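Local coordinates for protein archaeal actin homolog (Thermoplasma acidophilum, PDB 2FSJ) that polymerizes into bundled helical filaments in a reaction that requires a nucleoside triphosphate, with ATP the best, at residues L278-I283 with G311-E316; V193-G198 with T298-V303; L122-G127 with F161-L166. All blocks are in the same frame, centred on the assembly; numbering follows the deposited sequence.

In the fold
Contact 3 comes first along the chain, and its two segments close before the others open. It lies in the mixed sheet of the N-terminal actin-like domain. Contacts 1 and 2 belong to the C-terminal MreB-like part, and their segments alternate along the chain. Helix 268-290, used by contact 1, is followed by strand 297-303, used by contact 2. The centres of contacts 1 and 2 are about 10 Å apart, and Phe-314 of contact 1 packs on Ile-195, Val-197 and Pro-302 of contact 2. The centre of contact 3 is about 27 Å from that of contact 2 and about 36 Å from that of contact 1. The three sample both halves of an actin-like fold, and both supply ATP-binding residues.

Contact 1 of 3, residues L278-I283 with G311-E316; sequences LANRII and GDRFEE
Arg-313 reaches across to helix 268-290 and sets its guanidinium edge against the side-chain amide of Asn-280. NH2 of Arg-313 donates to OD1 of Asn-280 at 2.6 Å, almost straight and in the guanidinium plane. NH1 adds a weak bond to the same oxygen. The amide and guanidinium planes stand 85° apart. Bends at chi2 (-70°) and chi3 (-44°) curl the arginine chain and set the guanidinium beside Asn-280. NH2 also makes a salt bridge with OE1 of Glu-316, 3.1 Å away, and meets that oxygen from above the carboxylate plane. NH1 pairs with Glu-276. One water donates to OE2 of Glu-316 and, weakly, to OD1 of Asn-280. With Arg-313 cut back to an alanine, Glu-276 and Glu-316 would probably lose the cation they share, and the Asn-280 amide would be freer to turn.

The contact joins the loop that follows helix 307-310 to helix 268-290 in the C-terminal part of this actin homolog. Phe-314 lies close to Ser-307 of the ATP site.

Apolar packing lies beside the polar group. CD1 of Ile-283 sits over one guanidinium face, 3.9 Å from NH2 of Arg-313. CG1 of Ile-283 meets the ring edge of Phe-314 at CD1, 3.8 Å away. CG2 of Ile-282 approaches CE1 of Phe-314 at 3.9 Å. The methyl CB of Ala-279 lies 3.4 Å from NH1 of Arg-313.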
loop_
_atom_site.group_PDB
_atom_site.type_symbol
_atom_site.label_atom_id
_atom_site.label_comp_id
_atom_site.label_asym_id
_atom_site.label_seq_id
_atom_site.Cartn_x
_atom_site.Cartn_y
_atom_site.Cartn_z
ATOM N N LEU A 278 -10.295 9.625 -14.262
ATOM C CA LEU A 278 -10.005 8.450 -13.399
ATOM C C LEU A 278 -11.109 8.266 -12.352
ATOM O O LEU A 278 -11.669 7.174 -12.181
ATOM C CB LEU A 278 -8.676 8.648 -12.707
ATOM C CG LEU A 278 -8.236 7.659 -11.624
ATOM C CD1 LEU A 278 -8.274 6.209 -12.227
ATOM C CD2 LEU A 278 -6.904 8.025 -11.132
ATOM N N ALA A 279 -11.421 9.351 -11.660
ATOM C CA ALA A 279 -12.492 9.374 -10.676
ATOM C C ALA A 279 -13.828 8.940 -11.252
ATOM O O ALA A 279 -14.506 8.089 -10.663
ATOM C CB ALA A 279 -12.624 10.771 -10.041
ATOM N N ASN A 280 -14.210 9.505 -12.382
ATOM C CA ASN A 280 -15.455 9.160 -13.020
ATOM C C ASN A 280 -15.543 7.642 -13.340
ATOM O O ASN A 280 -16.619 7.022 -13.145
ATOM C CB ASN A 280 -15.692 10.038 -14.288
ATOM C CG ASN A 280 -16.027 11.480 -13.948
ATOM O OD1 ASN A 280 -16.332 11.809 -12.797
ATOM N ND2 ASN A 280 -16.014 12.327 -14.938
ATOM N N ARG A 281 -14.439 7.027 -13.792
ATOM C CA ARG A 281 -14.473 5.603 -14.136
ATOM C C ARG A 281 -14.635 4.751 -12.890
ATOM O O ARG A 281 -15.379 3.774 -12.908
ATOM C CB ARG A 281 -13.224 5.141 -14.876
ATOM C CG ARG A 281 -13.191 5.646 -16.326
ATOM C CD ARG A 281 -11.999 5.161 -17.097
ATOM N NE ARG A 281 -12.010 5.630 -18.489
ATOM C CZ ARG A 281 -12.469 4.937 -19.547
ATOM N NH1 ARG A 281 -13.002 3.711 -19.415
ATOM N NH2 ARG A 281 -12.393 5.491 -20.753
ATOM N N ILE A 282 -13.969 5.131 -11.807
ATOM C CA ILE A 282 -14.097 4.382 -10.569
ATOM C C ILE A 282 -15.502 4.487 -10.018
ATOM O O ILE A 282 -16.109 3.461 -9.636
ATOM C CB ILE A 282 -13.054 4.858 -9.530
ATOM C CG1 ILE A 282 -11.648 4.473 -9.989
ATOM C CG2 ILE A 282 -13.344 4.283 -8.154
ATOM C CD1 ILE A 282 -10.570 5.345 -9.375
ATOM N N ILE A 283 -16.038 5.706 -9.996
ATOM C CA ILE A 283 -17.384 5.940 -9.490
ATOM C C ILE A 283 -18.434 5.140 -10.304
ATOM O O ILE A 283 -19.327 4.482 -9.744
ATOM C CB ILE A 283 -17.703 7.414 -9.523
ATOM C CG1 ILE A 283 -16.906 8.156 -8.428
ATOM C CG2 ILE A 283 -19.247 7.653 -9.444
ATOM C CD1 ILE A 283 -16.770 9.656 -8.682
ATOM N N GLY A 311 -10.096 11.759 -3.752
ATOM C CA GLY A 311 -10.963 11.152 -2.733
ATOM C C GLY A 311 -12.304 11.868 -2.548
ATOM O O GLY A 311 -13.380 11.228 -2.421
ATOM N N ASP A 312 -12.241 13.199 -2.563
ATOM C CA ASP A 312 -13.418 14.030 -2.352
ATOM C C ASP A 312 -14.500 13.761 -3.370
ATOM O O ASP A 312 -15.678 13.890 -3.059
ATOM C CB ASP A 312 -13.084 15.515 -2.391
ATOM C CG ASP A 312 -12.394 16.007 -1.112
ATOM O OD1 ASP A 312 -12.369 15.267 -0.114
ATOM O OD2 ASP A 312 -11.865 17.142 -1.041
ATOM N N ARG A 313 -14.095 13.415 -4.586
ATOM C CA ARG A 313 -15.027 13.098 -5.637
ATOM C C ARG A 313 -15.894 11.900 -5.326
ATOM O O ARG A 313 -16.923 11.748 -5.970
ATOM C CB ARG A 313 -14.316 12.794 -6.958
ATOM C CG ARG A 313 -13.675 13.952 -7.634
ATOM C CD ARG A 313 -14.692 14.965 -8.213
ATOM N NE ARG A 313 -15.822 14.340 -8.913
ATOM C CZ ARG A 313 -15.730 13.629 -10.036
ATOM N NH1 ARG A 313 -14.571 13.446 -10.635
ATOM N NH2 ARG A 313 -16.807 13.110 -10.565
ATOM N N PHE A 314 -15.499 11.017 -4.407
ATOM C CA PHE A 314 -16.294 9.807 -4.186
ATOM C C PHE A 314 -17.594 10.063 -3.406
ATOM O O PHE A 314 -18.478 9.244 -3.378
ATOM C CB PHE A 314 -15.458 8.692 -3.508
ATOM C CG PHE A 314 -14.259 8.267 -4.276
ATOM C CD1 PHE A 314 -14.276 8.140 -5.658
ATOM C CD2 PHE A 314 -13.084 7.973 -3.608
ATOM C CE1 PHE A 314 -13.124 7.724 -6.342
ATOM C CE2 PHE A 314 -11.976 7.568 -4.280
ATOM C CZ PHE A 314 -11.984 7.467 -5.638
ATOM N N GLU A 315 -17.714 11.235 -2.793
ATOM C CA GLU A 315 -18.929 11.581 -2.064
ATOM C C GLU A 315 -20.181 11.462 -2.898
ATOM O O GLU A 315 -21.231 11.168 -2.388
ATOM C CB GLU A 315 -18.866 12.997 -1.544
ATOM C CG GLU A 315 -20.027 13.277 -0.605
ATOM C CD GLU A 315 -19.731 14.360 0.396
ATOM O OE1 GLU A 315 -18.700 15.099 0.269
ATOM O OE2 GLU A 315 -20.568 14.476 1.305
ATOM N N GLU A 316 -20.054 11.643 -4.205
ATOM C CA GLU A 316 -21.210 11.602 -5.060
ATOM C C GLU A 316 -21.836 10.203 -5.132
ATOM O O GLU A 316 -23.018 10.078 -5.452
ATOM C CB GLU A 316 -20.883 12.196 -6.431
ATOM C CG GLU A 316 -20.195 11.279 -7.405
ATOM C CD GLU A 316 -19.947 11.977 -8.753
ATOM O OE1 GLU A 316 -19.315 13.063 -8.758
ATOM O OE2 GLU A 316 -20.389 11.432 -9.786
HETATM O O HOH W 1 -19.315 10.505 -12.251
#

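Contact 2 of 3, residues V193-G198 with T298-V303; sequences VVIDVG and TSLIPV
Val-303 lays its CG2 methyl against Asp-196, 3.6 Å from CB of that residue, and touches CG1 of Val-194 at 3.7 Å. The methyl stands between its own backbone N and carbonyl carbon (CG1 at chi1 -64°), which turns it towards the neighbouring strand. On the same face, CD1 of Ile-301 comes loosely to CG2 of Val-194. CD2 of Leu-300 is shared on the other face: it lies 4.0 Å from CB of Val-193 and equally far from CD1 of Ile-195.

The backbones run parallel; the axes of the two short segments are 18° apart. Five hydrogen bonds join them. Val-193 and Ile-195 each donate to one residue of 298-303 and accept from another. N of Val-303 gives a nearly straight bond (174° at the hydrogen) to O of Ile-195 at 2.9 Å. N of Val-197 closes the ladder on O of Val-303 at 3.2 Å. Val-194 and Asp-196 make CA-H...O contacts with Ile-301 and Val-303.

A glycerol, probably from the crystallisation liquor, is hydrogen-bonded to OD2 of Asp-196, whose side chain lies about 7 Å from that of Lys-34. Val-303 O also accepts from Ser-307 OG; Lys-34 and Ser-307 belong to the ATP site. The contact is the parallel pair at one side of the C-terminal mixed sheet of this actin-like fold, in the order 213-222, 202-208, 191-197, 297-303. The other pairs are antiparallel, with 297-303 outermost within the chain. Strand 191-197 is flanked by strand 202-208, where Val-194 and Asp-196 make backbone hydrogen bonds with Leu-205 and Asp-203. Pro-302 and Val-197 touch Ser-307 of helix 307-310.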
loop_
_atom_site.group_PDB
_atom_site.type_symbol
_atom_site.label_atom_id
_atom_site.label_comp_id
_atom_site.label_asym_id
_atom_site.label_seq_id
_atom_site.Cartn_x
_atom_site.Cartn_y
_atom_site.Cartn_z
ATOM N N VAL A 193 -17.888 1.380 2.901
ATOM C CA VAL A 193 -17.232 1.092 1.651
ATOM C C VAL A 193 -15.865 1.764 1.656
ATOM O O VAL A 193 -15.741 3.004 1.685
ATOM C CB VAL A 193 -18.092 1.510 0.397
ATOM C CG1 VAL A 193 -17.338 1.143 -0.894
ATOM C CG2 VAL A 193 -19.433 0.834 0.407
ATOM N N VAL A 194 -14.821 0.941 1.636
ATOM C CA VAL A 194 -13.445 1.416 1.643
ATOM C C VAL A 194 -12.923 1.366 0.220
ATOM O O VAL A 194 -12.927 0.297 -0.390
ATOM C CB VAL A 194 -12.529 0.522 2.542
ATOM C CG1 VAL A 194 -11.094 1.031 2.490
ATOM C CG2 VAL A 194 -13.061 0.546 4.035
ATOM N N ILE A 195 -12.520 2.517 -0.308
ATOM C CA ILE A 195 -12.091 2.674 -1.693
ATOM C C ILE A 195 -10.595 3.030 -1.676
ATOM O O ILE A 195 -10.203 4.135 -1.283
ATOM C CB ILE A 195 -12.928 3.759 -2.384
ATOM C CG1 ILE A 195 -14.424 3.409 -2.336
ATOM C CG2 ILE A 195 -12.459 3.932 -3.841
ATOM C CD1 ILE A 195 -15.336 4.589 -2.618
ATOM N N ASP A 196 -9.749 2.063 -2.015
ATOM C CA ASP A 196 -8.286 2.211 -1.898
ATOM C C ASP A 196 -7.688 2.403 -3.287
ATOM O O ASP A 196 -7.569 1.457 -4.038
ATOM C CB ASP A 196 -7.773 0.943 -1.269
ATOM C CG ASP A 196 -6.327 1.015 -0.844
ATOM O OD1 ASP A 196 -5.584 1.928 -1.267
ATOM O OD2 ASP A 196 -5.864 0.146 -0.070
ATOM N N VAL A 197 -7.349 3.635 -3.636
ATOM C CA VAL A 197 -6.872 3.946 -4.965
ATOM C C VAL A 197 -5.350 3.849 -4.916
ATOM O O VAL A 197 -4.680 4.685 -4.284
ATOM C CB VAL A 197 -7.258 5.386 -5.457
ATOM C CG1 VAL A 197 -6.816 5.546 -6.895
ATOM C CG2 VAL A 197 -8.752 5.595 -5.405
ATOM N N GLY A 198 -4.828 2.799 -5.496
ATOM C CA GLY A 198 -3.387 2.647 -5.615
ATOM C C GLY A 198 -2.896 3.040 -7.011
ATOM O O GLY A 198 -3.646 3.613 -7.813
ATOM N N THR A 298 -23.598 3.799 4.700
ATOM C CA THR A 298 -23.543 4.925 5.654
ATOM C C THR A 298 -22.173 5.572 5.802
ATOM O O THR A 298 -22.076 6.625 6.358
ATOM C CB THR A 298 -24.009 4.465 7.039
ATOM O OG1 THR A 298 -23.234 3.328 7.457
ATOM C CG2 THR A 298 -25.445 3.924 6.985
ATOM N N SER A 299 -21.102 4.929 5.349
ATOM C CA SER A 299 -19.781 5.523 5.383
ATOM C C SER A 299 -19.006 5.141 4.141
ATOM O O SER A 299 -18.959 3.959 3.800
ATOM C CB SER A 299 -18.970 5.076 6.612
ATOM O OG SER A 299 -19.719 5.023 7.790
ATOM N N LEU A 300 -18.453 6.151 3.465
ATOM C CA LEU A 300 -17.561 5.998 2.300
ATOM C C LEU A 300 -16.171 6.417 2.753
ATOM O O LEU A 300 -16.009 7.539 3.248
ATOM C CB LEU A 300 -17.977 6.917 1.147
ATOM C CG LEU A 300 -19.096 6.522 0.186
ATOM C CD1 LEU A 300 -19.471 7.716 -0.719
ATOM C CD2 LEU A 300 -18.778 5.295 -0.657
ATOM N N ILE A 301 -15.172 5.546 2.570
ATOM C CA ILE A 301 -13.875 5.725 3.184
ATOM C C ILE A 301 -12.755 5.637 2.138
ATOM O O ILE A 301 -12.277 4.555 1.793
ATOM C CB ILE A 301 -13.678 4.706 4.330
ATOM C CG1 ILE A 301 -14.839 4.775 5.335
ATOM C CG2 ILE A 301 -12.341 4.925 5.022
ATOM C CD1 ILE A 301 -15.001 3.540 6.208
ATOM N N PRO A 302 -12.379 6.769 1.580
ATOM C CA PRO A 302 -11.288 6.766 0.602
ATOM C C PRO A 302 -9.939 6.676 1.288
ATOM O O PRO A 302 -9.645 7.466 2.199
ATOM C CB PRO A 302 -11.467 8.082 -0.122
ATOM C CG PRO A 302 -12.893 8.557 0.315
ATOM C CD PRO A 302 -13.022 8.087 1.691
ATOM N N VAL A 303 -9.138 5.708 0.853
ATOM C CA VAL A 303 -7.808 5.473 1.383
ATOM C C VAL A 303 -6.844 5.268 0.215
ATOM O O VAL A 303 -7.226 5.388 -0.935
ATOM C CB VAL A 303 -7.736 4.281 2.361
ATOM C CG1 VAL A 303 -8.581 4.514 3.663
ATOM C CG2 VAL A 303 -8.082 2.961 1.704
#

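Contact 3 of 3, residues L122-G127 with F161-L166; sequences LVIGSG and FNITRL
Thr-164 grips the carbonyl of Leu-122 twice. Its backbone N donates to O of Leu-122 at 3.0 Å, and its hydroxyl OG1 donates to the same oxygen at 2.9 Å. The hydroxyl comes from above the carbonyl plane, 53° out of it. Its placement between the backbone N and the carbonyl carbon (chi1 64°) brings it over that oxygen. N of Leu-122 bonds to O of Asn-162 at 2.8 Å, and N of Ile-124 to O of Arg-165 at 3.0 Å.

The strands are parallel, but the register slips by one residue between Leu-122 and Val-123, a beta bulge. Beyond the bonds, apolar groups close up. CD1 of Ile-124 meets CD1 of Ile-163 at 3.7 Å, and CG2 of Ile-124 meets CD1 of Leu-166. Leu-122 CD1 lies 4.0 Å from CB of Phe-161. On the other face, CG2 of Val-123 sits over one guanidinium face of Arg-165, offset toward its rim, with NH2 3.9 Å away.

Further out, strand 22-28 flanks 120-128 and strand 147-152 flanks 158-170 in the N-terminal sheet. Helix 133-144 packs on Ile-163 and Leu-166. Asp-121 holds the amide of Asn-162.

The bulge puts the buried N of Arg-165 3.7 Å from O of Leu-122 and without a partner in the model. That oxygen is taken instead by both donors of Thr-164, which is consistent with a register held at the bulge by this threonine.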
loop_
_atom_site.group_PDB
_atom_site.type_symbol
_atom_site.label_atom_id
_atom_site.label_comp_id
_atom_site.label_asym_id
_atom_site.label_seq_id
_atom_site.Cartn_x
_atom_site.Cartn_y
_atom_site.Cartn_z
ATOM N N LEU A 122 8.901 -12.618 16.701
ATOM C CA LEU A 122 7.947 -11.652 16.175
ATOM C C LEU A 122 6.613 -12.258 15.930
ATOM O O LEU A 122 6.535 -13.386 15.472
ATOM C CB LEU A 122 8.413 -11.204 14.772
ATOM C CG LEU A 122 9.527 -10.217 14.667
ATOM C CD1 LEU A 122 9.746 -9.858 13.172
ATOM C CD2 LEU A 122 9.191 -8.984 15.512
ATOM N N VAL A 123 5.566 -11.484 16.151
ATOM C CA VAL A 123 4.277 -11.744 15.532
ATOM C C VAL A 123 4.074 -10.584 14.537
ATOM O O VAL A 123 4.155 -9.407 14.939
ATOM C CB VAL A 123 3.145 -11.734 16.545
ATOM C CG1 VAL A 123 1.804 -11.800 15.855
ATOM C CG2 VAL A 123 3.300 -12.936 17.599
ATOM N N ILE A 124 3.820 -10.923 13.281
ATOM C CA ILE A 124 3.552 -9.907 12.249
ATOM C C ILE A 124 2.039 -9.873 11.957
ATOM O O ILE A 124 1.408 -10.916 11.691
ATOM C CB ILE A 124 4.345 -10.217 10.952
ATOM C CG1 ILE A 124 5.869 -10.153 11.182
ATOM C CG2 ILE A 124 3.916 -9.245 9.823
ATOM C CD1 ILE A 124 6.719 -10.781 10.050
ATOM N N GLY A 125 1.447 -8.695 12.035
ATOM C CA GLY A 125 0.096 -8.468 11.581
ATOM C C GLY A 125 0.158 -7.819 10.177
ATOM O O GLY A 125 0.810 -6.783 9.957
ATOM N N SER A 126 -0.451 -8.469 9.206
ATOM C CA SER A 126 -0.428 -7.967 7.826
ATOM C C SER A 126 -1.780 -8.229 7.142
ATOM O O SER A 126 -2.798 -8.543 7.769
ATOM C CB SER A 126 0.744 -8.555 7.039
ATOM O OG SER A 126 1.017 -7.796 5.847
ATOM N N GLY A 127 -1.806 -8.053 5.846
ATOM C CA GLY A 127 -3.037 -8.210 5.103
ATOM C C GLY A 127 -2.789 -8.322 3.623
ATOM O O GLY A 127 -1.648 -8.185 3.139
ATOM N N PHE A 161 15.490 -12.543 13.119
ATOM C CA PHE A 161 14.057 -12.445 13.438
ATOM C C PHE A 161 13.413 -13.827 13.261
ATOM O O PHE A 161 13.552 -14.480 12.196
ATOM C CB PHE A 161 13.369 -11.404 12.508
ATOM C CG PHE A 161 14.074 -10.069 12.456
ATOM C CD1 PHE A 161 13.787 -9.060 13.401
ATOM C CD2 PHE A 161 15.034 -9.817 11.493
ATOM C CE1 PHE A 161 14.410 -7.829 13.342
ATOM C CE2 PHE A 161 15.686 -8.562 11.434
ATOM C CZ PHE A 161 15.386 -7.579 12.395
ATOM N N ASN A 162 12.735 -14.284 14.307
ATOM C CA ASN A 162 12.007 -15.544 14.314
ATOM C C ASN A 162 10.561 -15.221 14.165
ATOM O O ASN A 162 9.928 -14.613 15.062
ATOM C CB ASN A 162 12.200 -16.322 15.605
ATOM C CG ASN A 162 11.447 -17.690 15.604
ATOM O OD1 ASN A 162 11.161 -18.301 14.547
ATOM N ND2 ASN A 162 11.126 -18.166 16.796
ATOM N N ILE A 163 10.022 -15.545 13.008
ATOM C CA ILE A 163 8.651 -15.199 12.755
ATOM C C ILE A 163 7.840 -16.337 13.342
ATOM O O ILE A 163 7.847 -17.432 12.769
ATOM C CB ILE A 163 8.375 -15.063 11.221
ATOM C CG1 ILE A 163 9.388 -14.081 10.576
ATOM C CG2 ILE A 163 6.927 -14.708 11.052
ATOM C CD1 ILE A 163 9.039 -13.531 9.136
ATOM N N THR A 164 7.166 -16.090 14.464
ATOM C CA THR A 164 6.405 -17.129 15.200
ATOM C C THR A 164 4.974 -17.223 14.730
ATOM O O THR A 164 4.334 -18.291 14.831
ATOM C CB THR A 164 6.391 -16.917 16.731
ATOM O OG1 THR A 164 5.702 -15.706 17.066
ATOM C CG2 THR A 164 7.765 -16.746 17.292
ATOM N N ARG A 165 4.441 -16.112 14.228
ATOM C CA ARG A 165 3.031 -16.105 13.834
ATOM C C ARG A 165 2.773 -14.954 12.920
ATOM O O ARG A 165 3.330 -13.892 13.116
ATOM C CB ARG A 165 2.124 -15.976 15.048
ATOM C CG ARG A 165 0.664 -16.162 14.752
ATOM C CD ARG A 165 -0.231 -16.623 15.926
ATOM N NE ARG A 165 0.406 -16.474 17.233
ATOM C CZ ARG A 165 0.146 -15.513 18.115
ATOM N NH1 ARG A 165 -0.761 -14.573 17.856
ATOM N NH2 ARG A 165 0.805 -15.487 19.275
ATOM N N LEU A 166 1.949 -15.213 11.908
ATOM C CA LEU A 166 1.485 -14.214 10.986
ATOM C C LEU A 166 -0.028 -14.137 11.123
ATOM O O LEU A 166 -0.722 -15.148 10.889
ATOM C CB LEU A 166 1.907 -14.638 9.582
ATOM C CG LEU A 166 1.632 -13.725 8.419
ATOM C CD1 LEU A 166 2.336 -12.371 8.582
ATOM C CD2 LEU A 166 2.029 -14.420 7.114
#